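Putative immunoglobulin A1 protease (Bacteroides ovatus, PDB 3N6Z) is of unconfirmed function but may be a protease acting on immunoglobulin A1. Local coordinates at residues A[11-17]-A[56-64]. Sequence-based numbering, arbitrary orientation.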
loop_
_atom_site.group_PDB
_atom_site.type_symbol
_atom_site.label_atom_id
_atom_site.label_comp_id
_atom_site.label_asym_id
_atom_site.label_seq_id
_atom_site.Cartn_x
_atom_site.Cartn_y
_atom_site.Cartn_z
ATOM N N ASP A 11 -13.691 -22.439 18.631
ATOM C CA ASP A 11 -13.937 -23.449 17.561
ATOM C C ASP A 11 -13.777 -22.790 16.173
ATOM O O ASP A 11 -14.293 -21.683 15.915
ATOM C CB ASP A 11 -15.298 -24.201 17.764
ATOM C CG ASP A 11 -16.549 -23.338 17.508
ATOM O OD1 ASP A 11 -16.513 -22.423 16.697
ATOM O OD2 ASP A 11 -17.603 -23.604 18.098
ATOM N N SER A 12 -13.016 -23.459 15.286
ATOM C CA SER A 12 -12.708 -22.902 13.945
ATOM C C SER A 12 -13.954 -22.755 13.078
ATOM O O SER A 12 -14.826 -23.627 13.096
ATOM C CB SER A 12 -11.673 -23.775 13.192
ATOM O OG SER A 12 -12.223 -24.921 12.563
ATOM N N TYR A 13 -14.025 -21.659 12.304
ATOM C CA TYR A 13 -15.018 -21.573 11.221
ATOM C C TYR A 13 -14.588 -22.200 9.921
ATOM O O TYR A 13 -15.396 -22.258 8.993
ATOM C CB TYR A 13 -15.473 -20.152 10.928
ATOM C CG TYR A 13 -14.572 -19.277 10.112
ATOM C CD1 TYR A 13 -13.436 -18.704 10.680
ATOM C CD2 TYR A 13 -14.887 -18.961 8.793
ATOM C CE1 TYR A 13 -12.632 -17.887 9.967
ATOM C CE2 TYR A 13 -14.089 -18.119 8.059
ATOM C CZ TYR A 13 -12.966 -17.608 8.631
ATOM O OH TYR A 13 -12.203 -16.760 7.862
ATOM N N THR A 14 -13.300 -22.569 9.818
ATOM C CA THR A 14 -12.737 -23.221 8.620
ATOM C C THR A 14 -12.542 -24.738 8.890
ATOM O O THR A 14 -12.792 -25.239 10.028
ATOM C CB THR A 14 -11.374 -22.603 8.252
ATOM O OG1 THR A 14 -10.423 -22.982 9.240
ATOM C CG2 THR A 14 -11.395 -21.039 8.189
ATOM N N ARG A 15 -12.082 -25.454 7.853
ATOM C CA ARG A 15 -11.829 -26.901 7.955
ATOM C C ARG A 15 -10.528 -27.272 8.684
ATOM O O ARG A 15 -10.273 -28.461 8.922
ATOM C CB ARG A 15 -11.859 -27.563 6.564
ATOM C CG ARG A 15 -10.717 -27.159 5.640
ATOM C CD ARG A 15 -10.882 -27.799 4.261
ATOM N NE ARG A 15 -9.880 -27.303 3.313
ATOM C CZ ARG A 15 -9.961 -26.162 2.623
ATOM N NH1 ARG A 15 -11.038 -25.366 2.763
ATOM N NH2 ARG A 15 -8.962 -25.823 1.777
ATOM N N VAL A 16 -9.711 -26.269 9.044
ATOM C CA VAL A 16 -8.470 -26.493 9.830
ATOM C C VAL A 16 -8.696 -25.852 11.189
ATOM O O VAL A 16 -9.003 -24.646 11.206
ATOM C CB VAL A 16 -7.195 -25.856 9.182
ATOM C CG1 VAL A 16 -6.025 -25.681 10.215
ATOM C CG2 VAL A 16 -6.777 -26.682 7.946
ATOM N N PRO A 17 -8.555 -26.643 12.308
ATOM C CA PRO A 17 -8.105 -28.074 12.333
ATOM C C PRO A 17 -9.214 -29.082 11.949
ATOM O O PRO A 17 -10.395 -28.840 12.249
ATOM C CB PRO A 17 -7.669 -28.279 13.795
ATOM C CG PRO A 17 -8.555 -27.320 14.589
ATOM C CD PRO A 17 -9.008 -26.210 13.648
ATOM N N THR A 56 -6.252 -21.967 4.445
ATOM C CA THR A 56 -7.252 -22.235 5.472
ATOM C C THR A 56 -6.781 -21.589 6.783
ATOM O O THR A 56 -7.558 -20.939 7.502
ATOM C CB THR A 56 -7.449 -23.714 5.673
ATOM O OG1 THR A 56 -7.829 -24.316 4.436
ATOM C CG2 THR A 56 -8.534 -23.992 6.723
ATOM N N GLN A 57 -5.491 -21.726 7.068
ATOM C CA GLN A 57 -4.905 -21.064 8.230
ATOM C C GLN A 57 -4.960 -19.528 8.117
ATOM O O GLN A 57 -5.200 -18.836 9.113
ATOM C CB GLN A 57 -3.497 -21.594 8.505
ATOM C CG GLN A 57 -3.476 -23.065 8.932
ATOM C CD GLN A 57 -2.094 -23.622 9.173
ATOM O OE1 GLN A 57 -1.119 -22.943 9.027
ATOM N NE2 GLN A 57 -2.018 -24.902 9.493
ATOM N N ILE A 58 -4.702 -18.974 6.943
ATOM C CA ILE A 58 -4.785 -17.540 6.810
ATOM C C ILE A 58 -6.211 -17.035 7.083
ATOM O O ILE A 58 -6.398 -15.935 7.639
ATOM C CB ILE A 58 -4.199 -17.012 5.454
ATOM C CG1 ILE A 58 -3.474 -15.677 5.661
ATOM C CG2 ILE A 58 -5.238 -16.906 4.382
ATOM C CD1 ILE A 58 -2.616 -15.263 4.467
ATOM N N ARG A 59 -7.206 -17.852 6.767
ATOM C CA ARG A 59 -8.601 -17.533 7.069
ATOM C C ARG A 59 -8.941 -17.661 8.557
ATOM O O ARG A 59 -9.982 -17.191 8.969
ATOM C CB ARG A 59 -9.535 -18.367 6.199
ATOM C CG ARG A 59 -9.438 -17.950 4.729
ATOM C CD ARG A 59 -9.981 -18.984 3.769
ATOM N NE ARG A 59 -11.393 -19.198 4.031
ATOM C CZ ARG A 59 -11.924 -20.374 4.392
ATOM N NH1 ARG A 59 -11.193 -21.499 4.423
ATOM N NH2 ARG A 59 -13.210 -20.434 4.678
ATOM N N ASN A 60 -8.062 -18.229 9.360
ATOM C CA ASN A 60 -8.246 -18.294 10.814
ATOM C C ASN A 60 -7.721 -17.063 11.549
ATOM O O ASN A 60 -7.964 -16.915 12.746
ATOM C CB ASN A 60 -7.638 -19.573 11.431
ATOM C CG ASN A 60 -8.362 -20.840 10.981
ATOM O OD1 ASN A 60 -9.581 -20.809 10.712
ATOM N ND2 ASN A 60 -7.622 -21.959 10.900
HETATM N N MSE A 61 -7.016 -16.156 10.844
HETATM C CA MSE A 61 -6.467 -14.967 11.506
HETATM C C MSE A 61 -7.578 -14.205 12.242
HETATM O O MSE A 61 -7.376 -13.744 13.361
HETATM C CB MSE A 61 -5.780 -14.032 10.522
HETATM C CG MSE A 61 -4.534 -14.614 9.884
HETATM SE SE MSE A 61 -3.764 -13.430 8.571
HETATM C CE MSE A 61 -3.216 -12.009 9.804
ATOM N N ARG A 62 -8.709 -14.007 11.578
ATOM C CA ARG A 62 -9.775 -13.192 12.171
ATOM C C ARG A 62 -10.273 -13.747 13.500
ATOM O O ARG A 62 -10.710 -12.994 14.386
ATOM C CB ARG A 62 -10.927 -13.060 11.199
ATOM C CG ARG A 62 -11.579 -14.355 10.806
ATOM C CD ARG A 62 -12.831 -13.911 10.038
ATOM N NE ARG A 62 -13.038 -14.545 8.772
ATOM C CZ ARG A 62 -13.630 -13.980 7.698
ATOM N NH1 ARG A 62 -14.018 -12.669 7.629
ATOM N NH2 ARG A 62 -13.778 -14.755 6.637
ATOM N N SER A 63 -10.165 -15.062 13.679
ATOM C CA SER A 63 -10.697 -15.752 14.864
ATOM C C SER A 63 -9.823 -15.551 16.102
ATOM O O SER A 63 -10.260 -15.830 17.192
ATOM C CB SER A 63 -10.834 -17.245 14.554
ATOM O OG SER A 63 -11.538 -17.456 13.313
ATOM N N VAL A 64 -8.572 -15.116 15.908
ATOM C CA VAL A 64 -7.614 -15.028 17.028
ATOM C C VAL A 64 -7.118 -13.604 17.302
ATOM O O VAL A 64 -6.254 -13.374 18.160
ATOM C CB VAL A 64 -6.417 -16.009 16.820
ATOM C CG1 VAL A 64 -6.881 -17.457 16.868
ATOM C CG2 VAL A 64 -5.615 -15.643 15.563
HETATM O O HOH W 1 -11.476 -20.034 12.744
#
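Thr56 meets Val16 methyl to methyl where an N-terminal segment without regular structure, 11-17, lies against the short helices between strands 50-52 and 71-75, at one end of what appears to be a parallel beta-helix, a case of a solenoid end covered by non-repeating chain. CG2 of Thr56 presses on Val16 CB at 3.4 Å, tight for two carbons, and also touches Thr14 OG1. Next along, Gln57 CG lies against Val16 CG1, while OE1 is hydrogen-bonded to Met53 N. Arg59 takes part twice: its guanidinium, salt-bridged to Asp86, carries the Thr14 methyl CG2 over one face, and its carbonyl O receives Tyr13 OH at 2.5 Å. Thr14 CG2 also sits over the centre of the Tyr13 ring, so the same methyl lies against both flat groups, at the corner between them. Asn60 works as a two-ended clamp: OD1 accepts from Thr14 OG1 at 2.8 Å, and ND2 gives to Val16 O at 3.0 Å from above the carbonyl plane, with Leu38 O as a further acceptor. The Arg62 guanidinium grips the phenol oxygen side-on, near its own plane, through NE and NH2, the latter also bonded to Asp86 O. A phenylalanine in place of Tyr13 would probably leave Arg59 O and Arg62 NE without their shared mate. Beyond it, one water accepts from Tyr13 N and links Asn60 OD1 to Ser63 OG, the latter 2.6 Å from the water oxygen.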